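Local atomic coordinates of jacalin-type lectin domain-containing protein (Musa acuminata, PDB entry 7KMU), a protein that binds mannose-type sugars as a jacalin-related lectin of banana, and has both mitogenic and antiviral activity. Residues W18-A23 against A122-R127; K30-D35 against G60-I65; I37-I42 against T52-G57; S75-V80 against T93-R98; T87-L92 against S130-I135. One frame throughout, in Å; residues are numbered along the deposited sequence.

Interaction 1 (W18-A23 against A122-R127)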
# COMPACT_ATOMS: atom_id res chain seq x y z
N TRP B 18 6.73 -16.77 4.32
CA TRP B 18 5.75 -17.56 3.60
C TRP B 18 5.27 -16.79 2.38
O TRP B 18 5.33 -15.55 2.35
CB TRP B 18 4.58 -18.00 4.48
CG TRP B 18 3.80 -16.90 5.12
CD1 TRP B 18 4.04 -16.36 6.35
CD2 TRP B 18 2.62 -16.26 4.62
NE1 TRP B 18 3.07 -15.42 6.65
CE2 TRP B 18 2.19 -15.35 5.61
CE3 TRP B 18 1.87 -16.38 3.44
CZ2 TRP B 18 1.06 -14.53 5.44
CZ3 TRP B 18 0.73 -15.61 3.28
CH2 TRP B 18 0.32 -14.71 4.29
N ASP B 19 4.83 -17.51 1.37
CA ASP B 19 4.42 -16.92 0.11
C ASP B 19 3.49 -17.86 -0.63
O ASP B 19 3.89 -18.95 -1.05
CB ASP B 19 5.67 -16.58 -0.73
CG ASP B 19 5.43 -15.74 -1.97
OD1 ASP B 19 4.26 -15.55 -2.34
OD2 ASP B 19 6.42 -15.31 -2.58
N MET B 20 2.23 -17.45 -0.75
CA MET B 20 1.17 -18.21 -1.42
C MET B 20 1.32 -18.12 -2.94
O MET B 20 0.83 -19.00 -3.67
CB MET B 20 -0.15 -17.52 -1.00
CG MET B 20 -1.38 -18.23 -1.33
SD MET B 20 -2.71 -16.99 -1.31
CE MET B 20 -3.19 -17.12 -3.01
N GLY B 21 1.93 -17.04 -3.42
CA GLY B 21 1.99 -16.71 -4.83
C GLY B 21 0.67 -16.08 -5.28
O GLY B 21 -0.30 -16.02 -4.52
N PRO B 22 0.59 -15.61 -6.54
CA PRO B 22 -0.67 -15.05 -7.03
C PRO B 22 -1.62 -16.18 -7.45
O PRO B 22 -1.16 -17.23 -7.90
CB PRO B 22 -0.23 -14.22 -8.25
CG PRO B 22 0.98 -14.91 -8.75
CD PRO B 22 1.64 -15.60 -7.57
N ALA B 23 -2.91 -15.97 -7.32
CA ALA B 23 -3.84 -17.02 -7.71
C ALA B 23 -4.75 -16.54 -8.80
O ALA B 23 -5.02 -15.34 -8.91
CB ALA B 23 -4.66 -17.42 -6.51
N ALA B 122 -4.75 -10.44 -5.27
CA ALA B 122 -4.81 -11.78 -5.83
C ALA B 122 -4.00 -12.83 -5.09
O ALA B 122 -3.85 -13.95 -5.59
CB ALA B 122 -4.36 -11.72 -7.28
N GLY B 123 -3.50 -12.50 -3.92
CA GLY B 123 -2.68 -13.44 -3.17
C GLY B 123 -1.99 -12.75 -2.02
O GLY B 123 -2.07 -11.52 -1.88
N PHE B 124 -1.29 -13.53 -1.21
CA PHE B 124 -0.66 -13.03 0.00
C PHE B 124 0.73 -13.60 0.20
O PHE B 124 1.05 -14.69 -0.31
CB PHE B 124 -1.50 -13.46 1.23
CG PHE B 124 -2.89 -12.86 1.27
CD1 PHE B 124 -3.96 -13.51 0.65
CD2 PHE B 124 -3.12 -11.64 1.89
CE1 PHE B 124 -5.23 -12.92 0.64
CE2 PHE B 124 -4.40 -11.07 1.90
CZ PHE B 124 -5.45 -11.72 1.28
N PHE B 125 1.54 -12.89 0.97
CA PHE B 125 2.84 -13.36 1.42
C PHE B 125 3.11 -12.69 2.76
O PHE B 125 2.37 -11.79 3.15
CB PHE B 125 3.96 -13.05 0.39
CG PHE B 125 4.22 -11.58 0.15
CD1 PHE B 125 3.38 -10.83 -0.67
CD2 PHE B 125 5.32 -10.95 0.71
CE1 PHE B 125 3.62 -9.47 -0.90
CE2 PHE B 125 5.57 -9.59 0.48
CZ PHE B 125 4.71 -8.86 -0.32
N GLY B 126 4.14 -13.12 3.47
CA GLY B 126 4.44 -12.49 4.76
C GLY B 126 5.41 -13.28 5.59
O GLY B 126 6.24 -14.01 5.04
N ARG B 127 5.31 -13.12 6.91
CA ARG B 127 6.13 -13.83 7.88
C ARG B 127 5.19 -14.39 8.95
O ARG B 127 4.17 -13.75 9.24
CB ARG B 127 7.17 -12.90 8.52
CG ARG B 127 8.16 -12.29 7.51
CD ARG B 127 9.27 -11.52 8.20
NE ARG B 127 10.22 -12.42 8.86
CZ ARG B 127 11.37 -12.82 8.33
NH1 ARG B 127 11.72 -12.43 7.11
NH2 ARG B 127 12.18 -13.62 9.01

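Interaction 2 (K30-D35 against G60-I65). With EDO (1,2-ethanediol), chain F.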
# COMPACT_ATOMS: atom_id res chain seq x y z
N LYS B 30 -9.77 -17.75 5.80
CA LYS B 30 -10.11 -17.93 7.20
C LYS B 30 -9.06 -17.20 8.02
O LYS B 30 -7.86 -17.42 7.82
CB LYS B 30 -10.15 -19.41 7.58
CG LYS B 30 -10.54 -19.67 9.04
CD LYS B 30 -10.58 -21.18 9.37
CE LYS B 30 -9.22 -21.76 9.69
NZ LYS B 30 -9.31 -23.21 9.99
N ILE B 31 -9.50 -16.31 8.93
CA ILE B 31 -8.58 -15.61 9.81
C ILE B 31 -8.86 -16.05 11.23
O ILE B 31 -10.03 -16.07 11.62
CB ILE B 31 -8.71 -14.05 9.68
CG1 ILE B 31 -8.17 -13.58 8.30
CG2 ILE B 31 -8.03 -13.30 10.85
CD1 ILE B 31 -8.46 -12.07 7.94
N ASN B 32 -7.82 -16.42 11.98
CA ASN B 32 -7.94 -16.75 13.40
C ASN B 32 -7.38 -15.58 14.17
O ASN B 32 -6.26 -15.11 13.88
CB ASN B 32 -7.21 -18.02 13.78
CG ASN B 32 -7.98 -19.26 13.43
OD1 ASN B 32 -8.18 -19.59 12.26
ND2 ASN B 32 -8.47 -19.97 14.44
N ALA B 33 -8.16 -15.08 15.13
CA ALA B 33 -7.74 -13.90 15.89
C ALA B 33 -8.31 -13.90 17.29
O ALA B 33 -9.39 -14.45 17.51
CB ALA B 33 -8.20 -12.65 15.17
N GLY B 34 -7.59 -13.26 18.19
CA GLY B 34 -8.01 -13.02 19.57
C GLY B 34 -7.58 -11.61 19.88
O GLY B 34 -8.08 -10.65 19.26
N ASP B 35 -6.57 -11.46 20.74
CA ASP B 35 -5.96 -10.15 20.98
C ASP B 35 -5.31 -9.67 19.66
O ASP B 35 -5.31 -8.49 19.35
CB ASP B 35 -4.82 -10.25 22.01
CG ASP B 35 -5.21 -10.46 23.46
OD1 ASP B 35 -6.37 -10.16 23.80
OD2 ASP B 35 -4.35 -10.89 24.25
N GLY B 60 -6.50 -18.33 18.64
CA GLY B 60 -7.54 -17.43 18.17
C GLY B 60 -8.82 -18.06 17.67
O GLY B 60 -8.88 -19.27 17.39
N GLU B 61 -9.86 -17.23 17.55
CA GLU B 61 -11.17 -17.64 17.08
C GLU B 61 -11.21 -17.52 15.57
O GLU B 61 -10.74 -16.51 15.03
CB GLU B 61 -12.27 -16.76 17.72
CG GLU B 61 -13.70 -17.16 17.36
CD GLU B 61 -14.83 -16.24 17.79
OE1 GLU B 61 -14.56 -15.20 18.44
OE2 GLU B 61 -16.00 -16.55 17.46
N PRO B 62 -11.80 -18.50 14.87
CA PRO B 62 -11.85 -18.41 13.41
C PRO B 62 -13.06 -17.68 12.87
O PRO B 62 -14.15 -17.69 13.46
CB PRO B 62 -11.91 -19.88 12.98
CG PRO B 62 -12.70 -20.54 14.10
CD PRO B 62 -12.34 -19.80 15.35
N HIS B 63 -12.85 -17.05 11.71
CA HIS B 63 -13.89 -16.40 10.92
C HIS B 63 -13.53 -16.65 9.48
O HIS B 63 -12.35 -16.67 9.13
CB HIS B 63 -14.03 -14.89 11.20
CG HIS B 63 -14.67 -14.58 12.51
ND1 HIS B 63 -13.91 -14.26 13.62
CD2 HIS B 63 -15.98 -14.49 12.84
CE1 HIS B 63 -14.77 -14.02 14.59
NE2 HIS B 63 -16.03 -14.15 14.18
N GLU B 64 -14.54 -16.88 8.66
CA GLU B 64 -14.30 -17.23 7.27
C GLU B 64 -15.20 -16.53 6.29
O GLU B 64 -16.36 -16.24 6.60
CB GLU B 64 -14.45 -18.77 7.17
CG GLU B 64 -14.14 -19.43 5.84
CD GLU B 64 -14.42 -20.92 5.83
OE1 GLU B 64 -14.22 -21.58 6.88
OE2 GLU B 64 -14.83 -21.44 4.77
N ILE B 65 -14.67 -16.29 5.08
CA ILE B 65 -15.40 -15.72 3.96
C ILE B 65 -15.25 -16.66 2.77
O ILE B 65 -14.12 -17.05 2.46
CB ILE B 65 -14.95 -14.26 3.60
CG1 ILE B 65 -15.80 -13.70 2.43
CG2 ILE B 65 -13.41 -14.18 3.30
CD1 ILE B 65 -15.55 -12.27 2.10
C1 EDO F . -9.84 -20.90 3.78
O1 EDO F . -9.18 -22.13 3.72
C2 EDO F . -11.17 -21.11 4.53
O2 EDO F . -12.06 -21.92 3.77

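Interaction 3 (I37-I42 against T52-G57). With EDO (1,2-ethanediol), chain F.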
# COMPACT_ATOMS: atom_id res chain seq x y z
N ILE B 37 -3.60 -11.21 15.42
CA ILE B 37 -3.85 -12.12 14.30
C ILE B 37 -2.98 -13.36 14.44
O ILE B 37 -1.76 -13.30 14.24
CB ILE B 37 -3.66 -11.41 12.93
CG1 ILE B 37 -4.51 -10.12 12.83
CG2 ILE B 37 -3.98 -12.38 11.80
CD1 ILE B 37 -6.08 -10.33 13.08
N ASP B 38 -3.60 -14.48 14.82
CA ASP B 38 -2.89 -15.74 15.02
C ASP B 38 -2.56 -16.43 13.71
O ASP B 38 -1.48 -17.01 13.58
CB ASP B 38 -3.76 -16.69 15.84
CG ASP B 38 -3.95 -16.20 17.26
OD1 ASP B 38 -4.91 -15.42 17.50
OD2 ASP B 38 -3.13 -16.57 18.12
N ALA B 39 -3.49 -16.41 12.76
CA ALA B 39 -3.31 -17.15 11.53
C ALA B 39 -4.18 -16.66 10.39
O ALA B 39 -5.24 -16.05 10.60
CB ALA B 39 -3.60 -18.63 11.78
N ILE B 40 -3.75 -16.98 9.17
CA ILE B 40 -4.51 -16.74 7.96
C ILE B 40 -4.40 -17.99 7.13
O ILE B 40 -3.31 -18.55 6.98
CB ILE B 40 -4.12 -15.43 7.21
CG1 ILE B 40 -5.11 -15.13 6.04
CG2 ILE B 40 -2.64 -15.43 6.73
CD1 ILE B 40 -5.04 -13.68 5.44
N GLU B 41 -5.54 -18.47 6.64
CA GLU B 41 -5.60 -19.65 5.80
C GLU B 41 -6.34 -19.28 4.53
O GLU B 41 -7.39 -18.64 4.59
CB GLU B 41 -6.32 -20.78 6.56
CG GLU B 41 -6.37 -22.08 5.79
CD GLU B 41 -7.20 -23.13 6.51
OE1 GLU B 41 -8.39 -23.28 6.16
OE2 GLU B 41 -6.66 -23.79 7.42
N ILE B 42 -5.76 -19.61 3.36
CA ILE B 42 -6.37 -19.24 2.09
C ILE B 42 -6.59 -20.48 1.25
O ILE B 42 -5.69 -21.31 1.13
CB ILE B 42 -5.51 -18.20 1.28
CG1 ILE B 42 -5.07 -16.99 2.14
CG2 ILE B 42 -6.22 -17.73 0.02
CD1 ILE B 42 -3.63 -17.09 2.67
N THR B 52 -5.37 -25.42 -0.15
CA THR B 52 -5.51 -24.67 1.09
C THR B 52 -4.16 -24.55 1.74
O THR B 52 -3.45 -25.55 1.91
CB THR B 52 -6.54 -25.34 2.02
OG1 THR B 52 -7.79 -25.47 1.34
CG2 THR B 52 -6.77 -24.57 3.30
N GLN B 53 -3.78 -23.32 2.09
CA GLN B 53 -2.53 -23.09 2.77
C GLN B 53 -2.80 -22.31 4.05
O GLN B 53 -3.49 -21.29 4.00
CB GLN B 53 -1.54 -22.33 1.89
CG GLN B 53 -1.02 -23.11 0.68
CD GLN B 53 -0.01 -24.20 1.02
OE1 GLN B 53 0.53 -24.28 2.13
NE2 GLN B 53 0.27 -25.05 0.05
N HIS B 54 -2.24 -22.78 5.17
CA HIS B 54 -2.38 -22.18 6.49
C HIS B 54 -1.04 -21.59 6.92
O HIS B 54 -0.01 -22.25 6.82
CB HIS B 54 -2.82 -23.25 7.51
CG HIS B 54 -3.10 -22.73 8.89
ND1 HIS B 54 -2.08 -22.46 9.80
CD2 HIS B 54 -4.29 -22.50 9.49
CE1 HIS B 54 -2.69 -22.06 10.90
NE2 HIS B 54 -4.01 -22.05 10.76
N TYR B 55 -1.08 -20.34 7.40
CA TYR B 55 0.09 -19.61 7.88
C TYR B 55 -0.19 -19.11 9.29
O TYR B 55 -1.30 -18.67 9.57
CB TYR B 55 0.41 -18.45 6.93
CG TYR B 55 0.52 -18.90 5.49
CD1 TYR B 55 1.62 -19.64 5.05
CD2 TYR B 55 -0.50 -18.66 4.58
CE1 TYR B 55 1.71 -20.09 3.73
CE2 TYR B 55 -0.42 -19.10 3.25
CZ TYR B 55 0.70 -19.81 2.84
OH TYR B 55 0.81 -20.23 1.53
N GLY B 56 0.80 -19.24 10.16
CA GLY B 56 0.65 -18.84 11.56
C GLY B 56 0.40 -20.01 12.49
O GLY B 56 0.53 -21.18 12.10
N GLY B 57 0.01 -19.68 13.72
CA GLY B 57 -0.20 -20.66 14.79
C GLY B 57 -1.58 -21.25 14.91
O GLY B 57 -2.40 -21.18 13.99
C1 EDO F . -9.84 -20.90 3.78
O1 EDO F . -9.18 -22.13 3.72
C2 EDO F . -11.17 -21.11 4.53
O2 EDO F . -12.06 -21.92 3.77

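Interaction 4 (S75-V80 against T93-R98)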
# COMPACT_ATOMS: atom_id res chain seq x y z
N SER B 75 -9.36 -4.21 -0.93
CA SER B 75 -8.64 -3.48 0.11
C SER B 75 -8.22 -4.40 1.23
O SER B 75 -8.88 -5.41 1.50
CB SER B 75 -9.48 -2.33 0.67
OG SER B 75 -8.85 -1.70 1.77
N MET B 76 -7.11 -4.04 1.88
CA MET B 76 -6.63 -4.67 3.09
C MET B 76 -6.19 -3.56 4.03
O MET B 76 -5.56 -2.59 3.59
CB MET B 76 -5.48 -5.65 2.83
CG MET B 76 -4.89 -6.24 4.12
SD MET B 76 -3.62 -7.50 3.87
CE MET B 76 -2.20 -6.47 3.39
N GLU B 77 -6.53 -3.68 5.31
CA GLU B 77 -6.10 -2.70 6.29
C GLU B 77 -5.91 -3.34 7.62
O GLU B 77 -6.52 -4.37 7.91
CB GLU B 77 -7.02 -1.49 6.37
CG GLU B 77 -8.42 -1.78 6.84
CD GLU B 77 -9.37 -0.66 6.49
OE1 GLU B 77 -10.29 -0.89 5.67
OE2 GLU B 77 -9.18 0.47 7.00
N GLY B 78 -5.07 -2.75 8.43
CA GLY B 78 -4.81 -3.31 9.75
C GLY B 78 -3.86 -2.50 10.57
O GLY B 78 -3.60 -1.34 10.26
N HIS B 79 -3.33 -3.13 11.64
CA HIS B 79 -2.39 -2.50 12.56
C HIS B 79 -1.18 -3.37 12.80
O HIS B 79 -1.32 -4.58 13.01
CB HIS B 79 -3.06 -2.22 13.92
CG HIS B 79 -3.92 -1.01 13.91
ND1 HIS B 79 -3.49 0.18 14.49
CD2 HIS B 79 -5.15 -0.82 13.38
CE1 HIS B 79 -4.48 1.04 14.31
NE2 HIS B 79 -5.50 0.49 13.64
N VAL B 80 0.01 -2.74 12.81
CA VAL B 80 1.27 -3.37 13.23
C VAL B 80 1.36 -3.00 14.70
O VAL B 80 1.25 -1.81 15.05
CB VAL B 80 2.50 -2.89 12.44
CG1 VAL B 80 3.77 -3.52 13.00
CG2 VAL B 80 2.34 -3.22 10.95
N THR B 93 -8.39 -6.45 8.32
CA THR B 93 -9.65 -6.41 7.60
C THR B 93 -9.36 -6.63 6.13
O THR B 93 -8.35 -6.12 5.61
CB THR B 93 -10.32 -5.02 7.76
OG1 THR B 93 -10.56 -4.71 9.14
CG2 THR B 93 -11.66 -4.91 7.00
N LEU B 94 -10.25 -7.36 5.45
CA LEU B 94 -10.23 -7.50 3.99
C LEU B 94 -11.56 -6.97 3.50
O LEU B 94 -12.60 -7.36 4.05
CB LEU B 94 -10.02 -8.94 3.48
CG LEU B 94 -8.72 -9.62 3.91
CD1 LEU B 94 -8.69 -11.06 3.41
CD2 LEU B 94 -7.49 -8.88 3.36
N THR B 95 -11.54 -6.09 2.49
CA THR B 95 -12.79 -5.57 1.94
C THR B 95 -12.90 -5.99 0.50
O THR B 95 -11.92 -5.91 -0.25
CB THR B 95 -12.87 -4.04 2.08
OG1 THR B 95 -12.65 -3.67 3.45
CG2 THR B 95 -14.22 -3.48 1.60
N THR B 96 -14.07 -6.52 0.12
CA THR B 96 -14.32 -6.91 -1.26
C THR B 96 -15.19 -5.85 -1.92
O THR B 96 -15.58 -4.87 -1.29
CB THR B 96 -14.97 -8.30 -1.33
OG1 THR B 96 -16.37 -8.18 -1.04
CG2 THR B 96 -14.31 -9.31 -0.41
N ASN B 97 -15.55 -6.08 -3.20
CA ASN B 97 -16.46 -5.18 -3.91
C ASN B 97 -17.88 -5.29 -3.34
O ASN B 97 -18.74 -4.48 -3.69
CB ASN B 97 -16.44 -5.47 -5.42
CG ASN B 97 -16.74 -6.90 -5.81
OD1 ASN B 97 -16.34 -7.86 -5.16
ND2 ASN B 97 -17.44 -7.07 -6.93
N ARG B 98 -18.14 -6.29 -2.46
CA ARG B 98 -19.48 -6.49 -1.90
C ARG B 98 -19.58 -6.47 -0.38
O ARG B 98 -20.64 -6.11 0.16
CB ARG B 98 -20.08 -7.80 -2.43
CG ARG B 98 -20.36 -7.74 -3.92
CD ARG B 98 -20.75 -9.08 -4.48
NE ARG B 98 -20.73 -9.03 -5.95
CZ ARG B 98 -20.72 -10.10 -6.73
NH1 ARG B 98 -20.74 -11.32 -6.20
NH2 ARG B 98 -20.69 -9.97 -8.04
O HOH W 1 -10.03 -3.10 4.06
O HOH W 2 -8.23 -3.98 10.32

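Interaction 5 (T87-L92 against S130-I135). With EDO (1,2-ethanediol), chain E.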
# COMPACT_ATOMS: atom_id res chain seq x y z
N THR B 87 6.76 -7.65 17.42
CA THR B 87 6.12 -6.69 16.51
C THR B 87 5.38 -7.56 15.49
O THR B 87 6.02 -8.24 14.70
CB THR B 87 7.16 -5.76 15.85
OG1 THR B 87 7.87 -5.04 16.87
CG2 THR B 87 6.53 -4.76 14.90
N ILE B 88 4.04 -7.58 15.54
CA ILE B 88 3.23 -8.47 14.70
C ILE B 88 1.98 -7.74 14.18
O ILE B 88 1.77 -6.56 14.47
CB ILE B 88 2.83 -9.75 15.52
CG1 ILE B 88 1.91 -9.39 16.71
CG2 ILE B 88 4.07 -10.56 16.01
CD1 ILE B 88 1.30 -10.61 17.42
N ILE B 89 1.12 -8.46 13.44
CA ILE B 89 -0.16 -7.90 12.98
C ILE B 89 -1.19 -8.10 14.10
O ILE B 89 -1.45 -9.24 14.52
CB ILE B 89 -0.60 -8.55 11.64
CG1 ILE B 89 0.50 -8.46 10.55
CG2 ILE B 89 -1.94 -7.94 11.15
CD1 ILE B 89 1.01 -6.99 10.26
N GLY B 90 -1.75 -6.99 14.59
CA GLY B 90 -2.70 -7.03 15.70
C GLY B 90 -4.15 -6.91 15.29
O GLY B 90 -5.03 -7.34 16.04
N LYS B 91 -4.41 -6.32 14.09
CA LYS B 91 -5.76 -6.14 13.55
C LYS B 91 -5.69 -6.28 12.05
O LYS B 91 -4.70 -5.87 11.45
CB LYS B 91 -6.32 -4.76 13.89
CG LYS B 91 -7.00 -4.70 15.24
CD LYS B 91 -7.82 -3.43 15.40
CE LYS B 91 -8.46 -3.45 16.75
NZ LYS B 91 -9.34 -2.27 16.96
N LEU B 92 -6.72 -6.89 11.44
CA LEU B 92 -6.75 -7.07 10.01
C LEU B 92 -8.18 -7.08 9.49
O LEU B 92 -9.07 -7.67 10.11
CB LEU B 92 -6.04 -8.40 9.64
CG LEU B 92 -5.70 -8.62 8.16
CD1 LEU B 92 -4.71 -7.55 7.64
CD2 LEU B 92 -5.11 -10.02 7.96
N SER B 130 4.28 -18.27 15.67
CA SER B 130 3.12 -18.52 16.51
C SER B 130 1.94 -17.70 15.98
O SER B 130 0.78 -18.10 16.11
CB SER B 130 3.38 -18.05 17.94
OG SER B 130 4.64 -18.51 18.39
N PHE B 131 2.26 -16.52 15.41
CA PHE B 131 1.26 -15.57 14.91
C PHE B 131 1.61 -15.07 13.52
O PHE B 131 2.60 -15.52 12.94
CB PHE B 131 1.16 -14.37 15.88
CG PHE B 131 1.21 -14.74 17.34
CD1 PHE B 131 0.25 -15.58 17.90
CD2 PHE B 131 2.23 -14.27 18.16
CE1 PHE B 131 0.32 -15.95 19.25
CE2 PHE B 131 2.28 -14.63 19.52
CZ PHE B 131 1.34 -15.48 20.04
N ILE B 132 0.82 -14.11 13.00
CA ILE B 132 1.16 -13.48 11.73
C ILE B 132 2.06 -12.28 12.04
O ILE B 132 1.57 -11.23 12.48
CB ILE B 132 -0.08 -13.09 10.90
CG1 ILE B 132 -0.93 -14.33 10.54
CG2 ILE B 132 0.32 -12.30 9.63
CD1 ILE B 132 -0.16 -15.47 9.70
N ASP B 133 3.38 -12.43 11.84
CA ASP B 133 4.34 -11.36 12.09
C ASP B 133 4.21 -10.24 11.07
O ASP B 133 4.38 -9.07 11.41
CB ASP B 133 5.77 -11.91 12.01
CG ASP B 133 6.06 -12.94 13.09
OD1 ASP B 133 5.60 -14.09 12.95
OD2 ASP B 133 6.73 -12.57 14.08
N ALA B 134 3.98 -10.61 9.80
CA ALA B 134 3.95 -9.64 8.71
C ALA B 134 3.10 -10.14 7.56
O ALA B 134 2.93 -11.36 7.39
CB ALA B 134 5.37 -9.37 8.22
N ILE B 135 2.57 -9.21 6.77
CA ILE B 135 1.71 -9.57 5.66
C ILE B 135 1.92 -8.63 4.48
O ILE B 135 2.31 -7.48 4.66
CB ILE B 135 0.23 -9.64 6.14
CG1 ILE B 135 -0.68 -10.39 5.13
CG2 ILE B 135 -0.33 -8.25 6.54
CD1 ILE B 135 -2.05 -10.91 5.74
C1 EDO E . 5.51 -14.79 16.36
O1 EDO E . 4.96 -15.42 15.20
C2 EDO E . 6.99 -15.21 16.59
O2 EDO E . 7.82 -14.71 15.56
O HOH W 3 7.88 -10.15 14.20

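Interaction 1 (W18-A23 against A122-R127)
W18 lays one face of its indole over the backbone of F125 and G126, with G126 CA 3.9 Å from the centroid of the five-membered ring, a CH-pi contact. CG of W18 stands between the backbone N and the carbonyl carbon (chi1 58°), which turns the ring back across the partner strand. There NE1 reaches R127 O in the plane of the ring, a weak hydrogen bond of 3.3 Å, while CZ3 touches F124 CB at 3.7 Å. The backbones pair antiparallel beneath it: W18 N gives to G126 O at 2.9 Å, and G126 N returns the bond to W18 O. M20 N then donates to F124 O at 3.0 Å, and the SD of M20 comes to the edge of the F124 ring. Around M20 the chain turns: D19 OD1 accepts from G21 N in an Asx turn and also bonds the hydroxyl of Y138, while OD2 forms a salt bridge with K6. A23 N rejoins the partner strand at A122 O, 2.8 Å away. Within this chain strand 16-19 is an edge strand beside 118-128, whose other neighbour is 132-140; W18 packs on I40 and M20 on I42 of strand 37-46, and W18 stacks on Y55.

Interaction 2 (K30-D35 against G60-I65)
N32 and P62 face each other as a non-hydrogen-bonded antiparallel pair, and the amide of N32 crosses the proline ring, ND2 lying 3.7 Å from P62 CB. The same ND2 donates to G60 O at 3.1 Å, with the acceptor near the amide plane but the donor well above the plane of the G60 carbonyl. This bond fixes the rotation of the amide; a chi1 of -80° sets CG beside the backbone N, which brings ND2 over toward G60. On the same face K30 runs beside P62, its CD 4.1 Å from P62 CB, and an ethanediol, probably from the crystallisation liquor, lies against K30 CB and bonds weakly to E64 OE2. The backbone ladder sets these side chains in place. I31 N meets H63 O at 2.9 Å and H63 N returns to I31 O; A33 and E61 exchange a second pair, the E61 N to A33 O bond being 2.8 Å. On the other face I31 and A33 pack on F104, against whose ring H63 stacks. Farther out, N32 bonds through its backbone to D38 and A39, and K30 to E41. Strand 61-66 closes one side of a four-stranded antiparallel sheet, one of the three that build the beta-prism of jacalin-related lectins.

Interaction 3 (I37-I42 against T52-G57)
This is a beta hairpin, strands 37-46 and 49-56, at one side of a four-stranded sheet of the jacalin-type beta-prism. Two reciprocal pairs of backbone bonds hold it: I40 N to Y55 O with Y55 N to I40 O, and I42 N to Q53 O with Q53 N to I42 O, all between 2.9 and 3.0 Å. On its other edge strand 37-46 pairs with 25-33, where D38 and A39 both face N32 in a classic beta bulge; toward 52-57, G57 N donates to D38 O at 3.1 Å. I42 sends CD1 to the edge of the Y55 ring, 3.8 Å from CE2, the two side chains crossing at about a right angle. On the other face E41 meets H54 across the strands. With CG anti to its own N (chi1 -177°), E41 runs out extended, and OE2 comes to the imidazole edge 3.4 Å from H54 CD2, the carboxylate turned 65° from the ring. A39 CB lies 3.6 Å from H54 NE2. The second carboxylate oxygen, E41 OE1, touches T52 CG2 and accepts a 2.8 Å hydrogen bond from O1 of an ethanediol that also bonds T43 and S28.

Interaction 4 (S75-V80 against T93-R98)
One water is gripped by three side chains of the two strands: it donates to E77 OE1 at 2.7 Å and is hydrogen-bonded to T95 OG1 at 2.7 Å and to S75 OG at 2.9 Å. A second water joins E77 O, to which it donates, with T93 OG1. E77 brings its carboxylate to the first water with CG flanked by both main-chain branches (chi1 64°), and the chain then runs beside T93, with E77 CG 3.9 Å from T93 CB. The backbones form the antiparallel ladder of the hairpin 73-83 and 86-96, the inner pair of another four-stranded sheet of the beta-prism. T93 N gives to E77 O at 2.8 Å, and E77 N returns to T93 O. Next along, T95 N donates to S75 O almost straight (N-H...O 172°), whereas S75 N to T95 O is weak. On the other face M76 and L94 lie side by side and point the same way, M76 CG resting 3.8 Å from L94 CD2, and M76 also packs on F112 and I114 of strand 110-116. At the far end T96 OG1 accepts from R98 N in an ST turn and bonds E71 as well.

Interaction 5 (T87-L92 against S130-I135)
The apolar contacts come from I88, I89 and L92. I88 reaches F131 with CD1, 3.8 Å from CD2 of the ring; a chi1 of 65° swings the CG1 branch toward the phenylalanine. I89 CG1 lies 4.0 Å from I132 CG2 and also touches CG2 of I135, whose side chain it crosses at about a right angle. L92 CD2 and I135 CD1 meet tip to tip at 3.9 Å. Among the backbone atoms, one hydrogen bond joins the segments, I89 N to I132 O at 3.0 Å and nearly straight, and I88 CA comes 3.5 Å from D133 O. One water bridges the segments, donating to T87 O and D133 OD2. An ethanediol, probably from the crystallisation liquor, is held within 130-135 alone: it donates from O1 to D133 OD1 at 2.7 Å and from O2 to D133 OD2, and F131 N donates to O1. Its hydroxyls probably mark the mannose site, formed around such an aspartate in related lectins. D133 and A134 form a classic beta bulge opposite R127. Segments 87-92 and 132-135 run 83° apart and belong to different sheets; I37 of strand 37-46 packs on I89, L92 and I132, and F112 of strand 110-116 on I89, L92 and I135.

The five contacts span the three four-stranded sheets of the beta-prism. Interaction 1 lies in the sheet of 118-128 and 132-140, interactions 2 and 3 share that of neighbouring strands 25-33 and 37-46, and interaction 4 sits in that of 73-83 and 86-96, which interaction 5 bridges to the sheet of interaction 1. Along the chain interaction 1 spans interactions 2, 3 and 4 and alternates with interaction 5, so early and late strands close the fold together. Centres of interactions 2 and 3 are about 9 Å apart, those of 1 and 2 about 18 Å. F124, L94, M76, I135, L92 and I31 bring side chains of different sheets together, and I37 hydrogen-bonds to both I89 and I132, tying all three sheets at one end.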